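Local coordinates for UspA domain-containing protein (Pyrococcus horikoshii, PDB 2DUM) that is of unknown function but belongs to the universal stress protein A family, and so probably takes part in a cellular stress response, at residues M4-L9 with N117-I122; M31-V36 with R89-K94; V41-T46 with G103-E108; R78-K83 with V96-R101. All coordinates share one frame; numbering follows the deposited sequence.

Overall arrangement
All four contacts belong to one alpha/beta domain built on a five-stranded parallel sheet, whose strands run across it as 95-103, 35-43, 7-11, 120-124, 151-154. Contact 1 joins two adjacent inner strands and has the widest sequence separation of the four; contacts 2, 3 and 4 fall between its segments. Contacts 2 and 3 lie at the two ends of strand 35-43, with centres about 26 Å apart on opposite sides of the chain's centre. Contact 4, about 15 Å from contact 2 and 16 Å from contact 3 between centres, lays helix 69-90 over the neighbouring strand 95-103. Contacts 1 and 2 reach the second subunit, so this end of the sheet forms part of that interface.

Contact 1: M4-L9 with N117-I122; sequences MFRKVL and NVSLII
Ser119 and the backbone of Met4 and Lys7 are tied together by one hydroxyl. Ser119 OG donates to Met4 O at 2.9 Å, arriving from above the carbonyl plane, and accepts from Lys7 N, also at 2.9 Å, along a fairly straight N-H (158°). With OG between the backbone N and the carbonyl carbon (chi1 51°), the hydroxyl reaches both partners and ties residues 4-7 to the chain leading into strand 120-124.

Leu120 continues the contact. Its CB sits 3.5 Å from Met4 O, its CG comes next to the Met4 methyl, and CD1 meets Met4 CE at 3.5 Å, the two side chains crossing at about a right angle. CD2, the other branch, touches the same methyl and reaches Phe5 CE1 at 4.2 Å, running alongside the Phe5 side chain. Val8 CG2 packs on Ile122 CD1, while on the opposite face of the sheet Leu9 and Ile121 lie side by side with their CD1 methyls 4.1 Å apart. Leu9 N donates to Leu120 O, and Ile122 N returns a bond to Leu9 O at 2.8 Å.

Outside the pair, Phe5 meets Phe5 of the second subunit edge-to-face, and Asn117 bonds to Asp158 of that subunit. The parallel Leu9-Ile121 bridge joins the middle strand, 7-11, to its neighbour 120-124 in the 3-2-1-4-5 sheet of the Rossmann-like alpha/beta fold of universal stress proteins.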
loop_
_atom_site.group_PDB
_atom_site.type_symbol
_atom_site.label_atom_id
_atom_site.label_comp_id
_atom_site.label_asym_id
_atom_site.label_seq_id
_atom_site.Cartn_x
_atom_site.Cartn_y
_atom_site.Cartn_z
ATOM N N MET A 4 -2.417 -10.611 7.497
ATOM C CA MET A 4 -1.941 -9.696 6.307
ATOM C C MET A 4 -0.495 -9.805 5.879
ATOM O O MET A 4 -0.213 -9.549 4.742
ATOM C CB MET A 4 -2.089 -8.135 6.395
ATOM C CG MET A 4 -3.461 -7.678 6.190
ATOM S SD MET A 4 -3.943 -6.701 4.746
ATOM C CE MET A 4 -2.631 -6.847 3.532
ATOM N N PHE A 5 0.422 -10.073 6.797
ATOM C CA PHE A 5 1.792 -10.434 6.466
ATOM C C PHE A 5 1.921 -11.967 6.423
ATOM O O PHE A 5 3.026 -12.517 6.503
ATOM C CB PHE A 5 2.838 -9.694 7.388
ATOM C CG PHE A 5 2.721 -8.157 7.284
ATOM C CD1 PHE A 5 3.525 -7.424 6.387
ATOM C CD2 PHE A 5 1.687 -7.446 7.981
ATOM C CE1 PHE A 5 3.396 -6.056 6.210
ATOM C CE2 PHE A 5 1.511 -5.995 7.787
ATOM C CZ PHE A 5 2.389 -5.333 6.895
ATOM N N ARG A 6 0.801 -12.655 6.238
ATOM C CA ARG A 6 0.856 -14.101 6.256
ATOM C C ARG A 6 1.617 -14.672 5.072
ATOM O O ARG A 6 2.306 -15.708 5.254
ATOM C CB ARG A 6 -0.504 -14.744 6.368
ATOM C CG ARG A 6 -1.204 -14.611 5.186
ATOM C CD ARG A 6 -2.354 -15.569 5.122
ATOM N NE ARG A 6 -3.545 -15.161 5.927
ATOM C CZ ARG A 6 -3.811 -14.012 6.625
ATOM N NH1 ARG A 6 -2.968 -12.874 6.713
ATOM N NH2 ARG A 6 -5.029 -14.042 7.255
ATOM N N LYS A 7 1.522 -14.033 3.898
ATOM C CA LYS A 7 2.197 -14.504 2.741
ATOM C C LYS A 7 2.474 -13.342 1.768
ATOM O O LYS A 7 1.940 -13.203 0.694
ATOM C CB LYS A 7 1.382 -15.602 2.107
ATOM C CG LYS A 7 2.120 -16.272 0.878
ATOM C CD LYS A 7 1.108 -16.982 -0.017
ATOM C CE LYS A 7 0.757 -18.371 0.506
ATOM N NZ LYS A 7 1.503 -19.312 -0.436
ATOM N N VAL A 8 3.301 -12.430 2.144
ATOM C CA VAL A 8 3.367 -11.303 1.271
ATOM C C VAL A 8 4.171 -11.652 0.049
ATOM O O VAL A 8 5.014 -12.576 0.117
ATOM C CB VAL A 8 3.977 -10.132 2.033
ATOM C CG1 VAL A 8 3.408 -10.135 3.425
ATOM C CG2 VAL A 8 5.549 -10.188 2.013
ATOM N N LEU A 9 3.933 -10.927 -1.055
ATOM C CA LEU A 9 4.725 -11.167 -2.274
ATOM C C LEU A 9 5.434 -9.911 -2.484
ATOM O O LEU A 9 4.927 -8.821 -2.133
ATOM C CB LEU A 9 3.798 -11.350 -3.474
ATOM C CG LEU A 9 4.064 -11.585 -4.975
ATOM C CD1 LEU A 9 4.805 -10.521 -5.537
ATOM C CD2 LEU A 9 4.827 -12.854 -5.236
ATOM N N ASN A 117 -2.651 -17.184 -3.948
ATOM C CA ASN A 117 -3.491 -16.606 -2.978
ATOM C C ASN A 117 -2.659 -15.987 -1.843
ATOM O O ASN A 117 -2.565 -16.512 -0.714
ATOM C CB ASN A 117 -4.499 -17.602 -2.493
ATOM C CG ASN A 117 -5.605 -16.918 -1.756
ATOM O OD1 ASN A 117 -6.166 -17.450 -0.791
ATOM N ND2 ASN A 117 -5.885 -15.665 -2.147
ATOM N N VAL A 118 -1.989 -14.883 -2.184
ATOM C CA VAL A 118 -1.118 -14.153 -1.265
ATOM C C VAL A 118 -1.948 -13.149 -0.473
ATOM O O VAL A 118 -3.002 -12.733 -0.946
ATOM C CB VAL A 118 0.028 -13.413 -2.001
ATOM C CG1 VAL A 118 0.630 -14.255 -2.969
ATOM C CG2 VAL A 118 -0.418 -12.089 -2.651
ATOM N N SER A 119 -1.438 -12.744 0.704
ATOM C CA SER A 119 -2.156 -11.858 1.624
ATOM C C SER A 119 -2.041 -10.437 1.198
ATOM O O SER A 119 -3.002 -9.720 1.359
ATOM C CB SER A 119 -1.640 -11.979 3.057
ATOM O OG SER A 119 -0.247 -11.844 3.027
ATOM N N LEU A 120 -0.884 -10.076 0.662
ATOM C CA LEU A 120 -0.486 -8.744 0.383
ATOM C C LEU A 120 0.444 -8.781 -0.781
ATOM O O LEU A 120 1.145 -9.778 -0.982
ATOM C CB LEU A 120 0.337 -8.203 1.525
ATOM C CG LEU A 120 0.717 -6.731 1.422
ATOM C CD1 LEU A 120 -0.430 -5.828 1.014
ATOM C CD2 LEU A 120 1.133 -6.191 2.733
ATOM N N ILE A 121 0.492 -7.688 -1.554
ATOM C CA ILE A 121 1.701 -7.458 -2.358
ATOM C C ILE A 121 2.454 -6.235 -1.877
ATOM O O ILE A 121 1.811 -5.252 -1.502
ATOM C CB ILE A 121 1.608 -7.641 -3.933
ATOM C CG1 ILE A 121 2.199 -6.441 -4.574
ATOM C CG2 ILE A 121 0.243 -7.775 -4.504
ATOM C CD1 ILE A 121 3.183 -6.734 -5.641
ATOM N N ILE A 122 3.783 -6.323 -1.817
ATOM C CA ILE A 122 4.605 -5.213 -1.364
ATOM C C ILE A 122 5.461 -4.870 -2.493
ATOM O O ILE A 122 6.043 -5.774 -3.067
ATOM C CB ILE A 122 5.601 -5.642 -0.307
ATOM C CG1 ILE A 122 4.888 -5.839 1.029
ATOM C CG2 ILE A 122 6.670 -4.606 -0.088
ATOM C CD1 ILE A 122 5.567 -6.869 1.894
#

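Contact 2: M31-V36 with R89-K94; sequences MEVGEV and RAFRAK
Val33 meets Phe91 and Ala93 where helix 69-90 gives way to the loop before strand 95-103. One branch, Val33 CG2, packs near Phe91 CB and at the edge of the aromatic ring, near its plane, though its exact placement is doubtful. Val33 CB faces Ala93 CB at 4.2 Å, and the Ala93 methyl is shared with Val36 CG1, 3.7 Å away. One hydrogen bond joins the backbones: Lys94 N to Val33 O, 2.9 Å and 158° at the hydrogen.

Beside this apolar patch Glu32 and Lys94 pass each other. Lys94 CD lies 3.5 Å from Glu32 OE2, the chains crossing at about a right angle, but the bent lysine carries NZ to 5.5 Å from Glu32 OE1.

In the next shell, Phe91 stacks on Phe25 and meets Phe10 edge-to-face, which probably helps to orient the ring. Arg92, the first residue to leave the helix, has positive phi (54°); its guanidinium forms a salt bridge with Glu26 of helix 16-28. Asn95 continues the backbone pairing, to Gly34 and Val36. Between the two segments the contact rests on apolar packing and one backbone hydrogen bond, while the opposite charges of Glu32 and Lys94 could add only a longer-range attraction.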
loop_
_atom_site.group_PDB
_atom_site.type_symbol
_atom_site.label_atom_id
_atom_site.label_comp_id
_atom_site.label_asym_id
_atom_site.label_seq_id
_atom_site.Cartn_x
_atom_site.Cartn_y
_atom_site.Cartn_z
ATOM N N MET A 31 6.940 -6.369 12.579
ATOM C CA MET A 31 5.986 -7.483 12.805
ATOM C C MET A 31 6.551 -8.651 12.006
ATOM O O MET A 31 7.564 -8.496 11.233
ATOM C CB MET A 31 4.543 -7.153 12.346
ATOM C CG MET A 31 3.957 -5.826 12.858
ATOM S SD MET A 31 2.245 -5.733 12.568
ATOM C CE MET A 31 2.179 -6.160 10.878
ATOM N N GLU A 32 5.967 -9.828 12.173
ATOM C CA GLU A 32 6.649 -10.895 11.559
ATOM C C GLU A 32 5.806 -11.501 10.441
ATOM O O GLU A 32 4.656 -11.938 10.623
ATOM C CB GLU A 32 7.125 -11.829 12.632
ATOM C CG GLU A 32 6.223 -13.000 12.854
ATOM C CD GLU A 32 7.029 -14.282 13.209
ATOM O OE1 GLU A 32 6.541 -15.011 14.141
ATOM O OE2 GLU A 32 8.130 -14.528 12.568
ATOM N N VAL A 33 6.351 -11.397 9.254
ATOM C CA VAL A 33 5.821 -12.002 8.033
ATOM C C VAL A 33 5.731 -13.582 8.135
ATOM O O VAL A 33 6.590 -14.183 8.795
ATOM C CB VAL A 33 6.790 -11.565 6.921
ATOM C CG1 VAL A 33 6.245 -11.847 5.603
ATOM C CG2 VAL A 33 7.149 -10.065 7.082
ATOM N N GLY A 34 4.691 -14.234 7.566
ATOM C CA GLY A 34 4.536 -15.708 7.565
ATOM C C GLY A 34 5.531 -16.201 6.533
ATOM O O GLY A 34 6.643 -16.586 6.881
ATOM N N GLU A 35 5.179 -16.116 5.244
ATOM C CA GLU A 35 6.063 -16.441 4.104
ATOM C C GLU A 35 6.212 -15.260 3.164
ATOM O O GLU A 35 5.284 -14.562 2.875
ATOM C CB GLU A 35 5.412 -17.603 3.376
ATOM C CG GLU A 35 6.042 -18.224 2.047
ATOM C CD GLU A 35 5.052 -19.394 1.499
ATOM O OE1 GLU A 35 5.122 -19.821 0.307
ATOM O OE2 GLU A 35 4.129 -19.866 2.269
ATOM N N VAL A 36 7.378 -15.039 2.636
ATOM C CA VAL A 36 7.481 -14.080 1.503
ATOM C C VAL A 36 7.882 -14.741 0.120
ATOM O O VAL A 36 8.828 -15.504 0.028
ATOM C CB VAL A 36 8.386 -12.859 1.857
ATOM C CG1 VAL A 36 9.306 -13.268 2.857
ATOM C CG2 VAL A 36 9.144 -12.277 0.628
ATOM N N ARG A 89 15.242 -12.481 6.154
ATOM C CA ARG A 89 15.784 -11.893 7.362
ATOM C C ARG A 89 15.352 -10.464 7.601
ATOM O O ARG A 89 15.351 -10.010 8.743
ATOM C CB ARG A 89 17.315 -11.929 7.319
ATOM C CG ARG A 89 17.986 -11.935 8.675
ATOM C CD ARG A 89 19.487 -11.968 8.608
ATOM N NE ARG A 89 19.885 -11.404 9.883
ATOM C CZ ARG A 89 20.244 -10.132 10.073
ATOM N NH1 ARG A 89 20.322 -9.322 9.021
ATOM N NH2 ARG A 89 20.532 -9.669 11.308
ATOM N N ALA A 90 15.013 -9.740 6.534
ATOM C CA ALA A 90 14.451 -8.372 6.736
ATOM C C ALA A 90 12.942 -8.340 7.051
ATOM O O ALA A 90 12.462 -7.757 8.037
ATOM C CB ALA A 90 14.750 -7.518 5.520
ATOM N N PHE A 91 12.185 -8.987 6.204
ATOM C CA PHE A 91 10.799 -9.174 6.543
ATOM C C PHE A 91 10.539 -9.807 7.852
ATOM O O PHE A 91 9.385 -9.795 8.268
ATOM C CB PHE A 91 10.167 -9.909 5.419
ATOM C CG PHE A 91 10.216 -9.109 4.227
ATOM C CD1 PHE A 91 11.457 -8.639 3.789
ATOM C CD2 PHE A 91 9.053 -8.642 3.634
ATOM C CE1 PHE A 91 11.514 -7.787 2.718
ATOM C CE2 PHE A 91 9.097 -7.826 2.579
ATOM C CZ PHE A 91 10.315 -7.389 2.113
ATOM N N ARG A 92 11.605 -10.335 8.477
ATOM C CA ARG A 92 11.478 -11.046 9.709
ATOM C C ARG A 92 10.479 -12.104 9.466
ATOM O O ARG A 92 9.602 -12.333 10.213
ATOM C CB ARG A 92 10.996 -10.132 10.834
ATOM C CG ARG A 92 11.872 -8.993 10.870
ATOM C CD ARG A 92 11.203 -7.744 11.192
ATOM N NE ARG A 92 11.733 -7.357 12.494
ATOM C CZ ARG A 92 12.823 -6.591 12.692
ATOM N NH1 ARG A 92 13.212 -6.315 13.945
ATOM N NH2 ARG A 92 13.519 -6.082 11.670
ATOM N N ALA A 93 10.720 -12.806 8.410
ATOM C CA ALA A 93 9.835 -13.776 7.842
ATOM C C ALA A 93 10.006 -15.143 8.557
ATOM O O ALA A 93 11.141 -15.547 8.784
ATOM C CB ALA A 93 10.268 -13.879 6.348
ATOM N N LYS A 94 8.967 -15.888 8.906
ATOM C CA LYS A 94 9.242 -17.283 9.155
ATOM C C LYS A 94 9.724 -18.078 7.881
ATOM O O LYS A 94 10.478 -19.009 8.092
ATOM C CB LYS A 94 8.077 -18.013 9.748
ATOM C CG LYS A 94 7.070 -17.156 10.424
ATOM C CD LYS A 94 6.747 -17.706 11.812
ATOM C CE LYS A 94 5.673 -18.766 11.722
ATOM N NZ LYS A 94 4.637 -18.667 10.553
#

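Contact 3: V41-T46 with G103-E108; sequences VIDEGT and GIPWDE
At the C-terminal ends of the adjacent parallel strands 35-43 and 95-103, Asp43 and Gly103 form a bridge just before helix 105-115 begins. Gly103 N donates to Ile42 O at 3.0 Å. In turn, Gly103 O accepts from Glu44 N, modelled so short that its length is doubtful. Gly103 itself has backbone angles, with phi at 146°, that suit a residue without a side chain.

Asp43 is directed by its first torsion: CG anti to the backbone N (chi1 177°) places the carboxylate beside Pro105 and within reach of the Gly45 and Thr46 donors. The proline ring crosses the acid at about a right angle, its CG 3.8 Å from Asp43 CB. Thr46 OG1 donates to Asp43 OD2 at 2.8 Å, on the anti side and about 31° out of the carboxylate plane. The weak Gly45 N to OD1 bond has the pattern of an Asx turn, and Thr46 N adds a weak bond to OD2.

Val41 packs against Glu108, its CG2 lying 3.7 Å from Glu108 CB and its CG1 against the same side chain. Glu108 leads its carboxylate away to salt bridges with Arg101 and Lys111. The acid thus packs on valine through its methylenes while Arg101 and Lys111, the latter shared with Asp107, probably offset its charge, and the Asp43 carboxylate is occupied by the turn that follows the strand.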
loop_
_atom_site.group_PDB
_atom_site.type_symbol
_atom_site.label_atom_id
_atom_site.label_comp_id
_atom_site.label_asym_id
_atom_site.label_seq_id
_atom_site.Cartn_x
_atom_site.Cartn_y
_atom_site.Cartn_z
ATOM N N VAL A 41 10.604 -10.990 -12.455
ATOM C CA VAL A 41 10.026 -11.318 -13.707
ATOM C C VAL A 41 10.972 -10.801 -14.655
ATOM O O VAL A 41 11.026 -9.627 -14.836
ATOM C CB VAL A 41 8.780 -10.550 -13.988
ATOM C CG1 VAL A 41 8.097 -11.164 -15.188
ATOM C CG2 VAL A 41 7.945 -10.598 -12.846
ATOM N N ILE A 42 11.705 -11.655 -15.311
ATOM C CA ILE A 42 12.597 -11.103 -16.315
ATOM C C ILE A 42 11.789 -10.741 -17.576
ATOM O O ILE A 42 11.053 -11.591 -18.130
ATOM C CB ILE A 42 14.007 -11.898 -16.416
ATOM C CG1 ILE A 42 15.122 -11.026 -17.118
ATOM C CG2 ILE A 42 13.814 -13.465 -16.735
ATOM C CD1 ILE A 42 16.098 -10.105 -16.162
ATOM N N ASP A 43 11.880 -9.446 -17.925
ATOM C CA ASP A 43 10.918 -8.760 -18.790
ATOM C C ASP A 43 10.990 -9.196 -20.229
ATOM O O ASP A 43 12.022 -9.056 -20.876
ATOM C CB ASP A 43 11.121 -7.244 -18.699
ATOM C CG ASP A 43 10.172 -6.414 -19.662
ATOM O OD1 ASP A 43 9.029 -6.826 -20.047
ATOM O OD2 ASP A 43 10.579 -5.293 -20.029
ATOM N N GLU A 44 9.880 -9.702 -20.749
ATOM C CA GLU A 44 9.775 -10.123 -22.160
ATOM C C GLU A 44 10.202 -8.995 -23.121
ATOM O O GLU A 44 11.009 -9.189 -24.050
ATOM C CB GLU A 44 8.325 -10.565 -22.469
ATOM C CG GLU A 44 8.201 -11.938 -23.219
ATOM C CD GLU A 44 8.175 -13.204 -22.286
ATOM O OE1 GLU A 44 9.019 -14.143 -22.438
ATOM O OE2 GLU A 44 7.279 -13.271 -21.415
ATOM N N GLY A 45 9.636 -7.815 -22.883
ATOM C CA GLY A 45 10.019 -6.615 -23.617
ATOM C C GLY A 45 11.523 -6.437 -23.768
ATOM O O GLY A 45 12.060 -6.552 -24.879
ATOM N N THR A 46 12.190 -6.189 -22.634
ATOM C CA THR A 46 13.550 -5.588 -22.583
ATOM C C THR A 46 14.620 -6.374 -23.366
ATOM O O THR A 46 15.459 -5.795 -24.064
ATOM C CB THR A 46 14.030 -5.155 -21.095
ATOM O OG1 THR A 46 13.332 -5.912 -20.098
ATOM C CG2 THR A 46 13.813 -3.634 -20.787
ATOM N N GLY A 103 8.245 -12.380 -18.779
ATOM C CA GLY A 103 7.018 -11.710 -19.239
ATOM C C GLY A 103 6.964 -10.229 -19.048
ATOM O O GLY A 103 8.014 -9.556 -19.039
ATOM N N ILE A 104 5.757 -9.693 -18.923
ATOM C CA ILE A 104 5.676 -8.238 -18.669
ATOM C C ILE A 104 5.581 -8.072 -17.182
ATOM O O ILE A 104 4.659 -8.610 -16.536
ATOM C CB ILE A 104 4.528 -7.439 -19.467
ATOM C CG1 ILE A 104 3.145 -8.140 -19.339
ATOM C CG2 ILE A 104 4.978 -7.146 -20.915
ATOM C CD1 ILE A 104 3.208 -9.733 -19.092
ATOM N N PRO A 105 6.551 -7.361 -16.637
ATOM C CA PRO A 105 6.577 -7.253 -15.219
ATOM C C PRO A 105 5.164 -7.190 -14.546
ATOM O O PRO A 105 4.750 -8.194 -13.937
ATOM C CB PRO A 105 7.505 -6.053 -15.000
ATOM C CG PRO A 105 8.541 -6.240 -16.080
ATOM C CD PRO A 105 7.668 -6.640 -17.262
ATOM N N TRP A 106 4.403 -6.099 -14.697
ATOM C CA TRP A 106 3.144 -5.988 -13.921
ATOM C C TRP A 106 2.196 -7.159 -14.123
ATOM O O TRP A 106 1.304 -7.391 -13.312
ATOM C CB TRP A 106 2.344 -4.716 -14.252
ATOM C CG TRP A 106 1.435 -4.974 -15.388
ATOM C CD1 TRP A 106 0.207 -5.635 -15.391
ATOM C CD2 TRP A 106 1.721 -4.658 -16.709
ATOM N NE1 TRP A 106 -0.279 -5.718 -16.671
ATOM C CE2 TRP A 106 0.638 -5.129 -17.502
ATOM C CE3 TRP A 106 2.813 -4.031 -17.325
ATOM C CZ2 TRP A 106 0.625 -4.998 -18.879
ATOM C CZ3 TRP A 106 2.793 -3.877 -18.696
ATOM C CH2 TRP A 106 1.701 -4.364 -19.468
ATOM N N ASP A 107 2.339 -7.850 -15.236
ATOM C CA ASP A 107 1.331 -8.808 -15.573
ATOM C C ASP A 107 1.723 -10.116 -14.894
ATOM O O ASP A 107 0.900 -10.914 -14.421
ATOM C CB ASP A 107 1.170 -8.919 -17.087
ATOM C CG ASP A 107 -0.004 -9.844 -17.489
ATOM O OD1 ASP A 107 0.225 -10.804 -18.281
ATOM O OD2 ASP A 107 -1.164 -9.667 -17.000
ATOM N N GLU A 108 3.011 -10.317 -14.798
ATOM C CA GLU A 108 3.420 -11.477 -14.076
ATOM C C GLU A 108 3.157 -11.302 -12.573
ATOM O O GLU A 108 2.522 -12.160 -11.963
ATOM C CB GLU A 108 4.859 -11.800 -14.404
ATOM C CG GLU A 108 5.045 -12.170 -15.877
ATOM C CD GLU A 108 3.927 -13.090 -16.438
ATOM O OE1 GLU A 108 3.567 -12.928 -17.658
ATOM O OE2 GLU A 108 3.440 -13.968 -15.660
#

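Contact 4: R78-K83 with V96-R101; sequences RKLQEK and VRTIIR
Leu80 and Thr98 form the close side of this contact, together with Ile100. Leu80 takes CG anti to the backbone N (chi1 -156°), which sends its CD1 branch from the helix down onto strand 96-101. There it touches the Thr98 methyl, CG2, and comes near Ile100, although the modelled spacing to the isoleucine is doubtful; the leucine and its strand partners point oppositely, each passing alongside the other. Leu80 is buried, for Leu38 of the neighbouring strand and Thr12 and Phe14 from loops also pack on it.

Toward solvent the fit is slack. Gln81 is exposed and offers only its CG, 4.2 Å from Thr98 CG2, and no hydrogen bond crosses between helix and strand. Other parts of the same helix widen the cover: Ala84 touches Thr98 and Ala76 touches Ile100, one turn beyond Leu80 in each direction.

The segment axes approach to 8.5 Å and run nearly antiparallel, at 163°. That geometry belongs to a beta-alpha-beta crossover, in which helix 69-90 returns the chain from strand 35-43 to the adjacent, parallel strand 95-103.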
loop_
_atom_site.group_PDB
_atom_site.type_symbol
_atom_site.label_atom_id
_atom_site.label_comp_id
_atom_site.label_asym_id
_atom_site.label_seq_id
_atom_site.Cartn_x
_atom_site.Cartn_y
_atom_site.Cartn_z
ATOM N N ARG A 78 20.790 -16.710 -9.503
ATOM C CA ARG A 78 22.094 -16.310 -8.966
ATOM C C ARG A 78 21.790 -15.389 -7.793
ATOM O O ARG A 78 21.763 -15.805 -6.621
ATOM C CB ARG A 78 22.944 -15.559 -10.057
ATOM C CG ARG A 78 24.507 -15.880 -10.300
ATOM C CD ARG A 78 25.255 -16.268 -9.049
ATOM N NE ARG A 78 24.888 -17.650 -8.629
ATOM C CZ ARG A 78 24.731 -18.122 -7.362
ATOM N NH1 ARG A 78 24.889 -17.324 -6.275
ATOM N NH2 ARG A 78 24.392 -19.421 -7.172
ATOM N N LYS A 79 21.513 -14.134 -8.138
ATOM C CA LYS A 79 21.336 -13.076 -7.140
ATOM C C LYS A 79 20.066 -13.270 -6.324
ATOM O O LYS A 79 19.912 -12.679 -5.261
ATOM C CB LYS A 79 21.362 -11.669 -7.785
ATOM C CG LYS A 79 21.236 -11.583 -9.280
ATOM C CD LYS A 79 21.430 -10.111 -9.664
ATOM C CE LYS A 79 21.536 -9.927 -11.175
ATOM N NZ LYS A 79 22.311 -11.076 -11.794
ATOM N N LEU A 80 19.182 -14.118 -6.839
ATOM C CA LEU A 80 17.831 -14.185 -6.384
ATOM C C LEU A 80 17.931 -15.152 -5.344
ATOM O O LEU A 80 17.596 -14.894 -4.237
ATOM C CB LEU A 80 16.946 -14.756 -7.483
ATOM C CG LEU A 80 15.451 -14.444 -7.500
ATOM C CD1 LEU A 80 14.679 -15.624 -7.029
ATOM C CD2 LEU A 80 15.159 -13.224 -6.650
ATOM N N GLN A 81 18.455 -16.294 -5.704
ATOM C CA GLN A 81 18.401 -17.357 -4.749
ATOM C C GLN A 81 19.459 -17.122 -3.675
ATOM O O GLN A 81 19.478 -17.755 -2.626
ATOM C CB GLN A 81 18.373 -18.766 -5.379
ATOM C CG GLN A 81 17.640 -19.834 -4.459
ATOM C CD GLN A 81 18.438 -20.239 -3.098
ATOM O OE1 GLN A 81 19.500 -20.949 -3.148
ATOM N NE2 GLN A 81 17.911 -19.777 -1.909
ATOM N N GLU A 82 20.277 -16.122 -3.844
ATOM C CA GLU A 82 21.035 -15.826 -2.679
ATOM C C GLU A 82 20.462 -14.631 -1.861
ATOM O O GLU A 82 20.651 -14.591 -0.670
ATOM C CB GLU A 82 22.523 -15.781 -3.029
ATOM C CG GLU A 82 22.935 -14.572 -3.930
ATOM C CD GLU A 82 23.229 -13.278 -3.097
ATOM O OE1 GLU A 82 24.435 -12.851 -3.027
ATOM O OE2 GLU A 82 22.257 -12.722 -2.501
ATOM N N LYS A 83 19.734 -13.707 -2.490
ATOM C CA LYS A 83 19.026 -12.576 -1.832
ATOM C C LYS A 83 17.768 -13.118 -1.189
ATOM O O LYS A 83 17.026 -12.422 -0.543
ATOM C CB LYS A 83 18.649 -11.527 -2.902
ATOM C CG LYS A 83 17.820 -10.329 -2.493
ATOM C CD LYS A 83 17.293 -9.519 -3.725
ATOM C CE LYS A 83 16.275 -8.255 -3.382
ATOM N NZ LYS A 83 16.048 -6.961 -4.312
ATOM N N VAL A 96 10.687 -18.307 3.266
ATOM C CA VAL A 96 10.947 -17.567 2.058
ATOM C C VAL A 96 10.740 -18.555 0.878
ATOM O O VAL A 96 10.613 -19.797 1.066
ATOM C CB VAL A 96 12.393 -17.060 2.113
ATOM C CG1 VAL A 96 13.260 -17.890 1.241
ATOM C CG2 VAL A 96 12.512 -15.622 1.689
ATOM N N ARG A 97 10.636 -18.026 -0.329
ATOM C CA ARG A 97 10.877 -18.826 -1.510
ATOM C C ARG A 97 11.189 -17.929 -2.656
ATOM O O ARG A 97 11.287 -16.726 -2.497
ATOM C CB ARG A 97 9.699 -19.668 -1.888
ATOM C CG ARG A 97 8.398 -19.049 -1.781
ATOM C CD ARG A 97 7.495 -20.241 -1.889
ATOM N NE ARG A 97 7.118 -20.481 -3.261
ATOM C CZ ARG A 97 5.849 -20.510 -3.688
ATOM N NH1 ARG A 97 5.674 -20.681 -5.007
ATOM N NH2 ARG A 97 4.760 -20.387 -2.840
ATOM N N THR A 98 11.332 -18.533 -3.826
ATOM C CA THR A 98 11.682 -17.819 -5.034
ATOM C C THR A 98 10.679 -18.224 -6.124
ATOM O O THR A 98 10.138 -19.328 -6.087
ATOM C CB THR A 98 13.121 -18.113 -5.426
ATOM O OG1 THR A 98 13.285 -19.537 -5.484
ATOM C CG2 THR A 98 14.131 -17.480 -4.406
ATOM N N ILE A 99 10.348 -17.271 -6.995
ATOM C CA ILE A 99 9.791 -17.581 -8.268
ATOM C C ILE A 99 10.405 -16.626 -9.285
ATOM O O ILE A 99 10.719 -15.463 -8.981
ATOM C CB ILE A 99 8.329 -17.351 -8.304
ATOM C CG1 ILE A 99 7.582 -18.043 -7.172
ATOM C CG2 ILE A 99 7.793 -17.898 -9.546
ATOM C CD1 ILE A 99 6.110 -17.728 -7.261
ATOM N N ILE A 100 10.566 -17.142 -10.499
ATOM C CA ILE A 100 11.209 -16.500 -11.648
ATOM C C ILE A 100 10.196 -16.796 -12.716
ATOM O O ILE A 100 9.890 -18.002 -12.961
ATOM C CB ILE A 100 12.469 -17.274 -12.111
ATOM C CG1 ILE A 100 13.774 -16.739 -11.503
ATOM C CG2 ILE A 100 12.738 -17.021 -13.522
ATOM C CD1 ILE A 100 13.969 -16.785 -9.880
ATOM N N ARG A 101 9.669 -15.731 -13.344
ATOM C CA ARG A 101 8.804 -15.895 -14.490
ATOM C C ARG A 101 9.356 -15.028 -15.562
ATOM O O ARG A 101 10.096 -14.112 -15.257
ATOM C CB ARG A 101 7.378 -15.484 -14.137
ATOM C CG ARG A 101 6.831 -15.988 -12.774
ATOM C CD ARG A 101 6.561 -17.474 -12.701
ATOM N NE ARG A 101 5.131 -17.756 -12.588
ATOM C CZ ARG A 101 4.114 -17.016 -13.095
ATOM N NH1 ARG A 101 2.843 -17.439 -12.890
ATOM N NH2 ARG A 101 4.326 -15.862 -13.794
#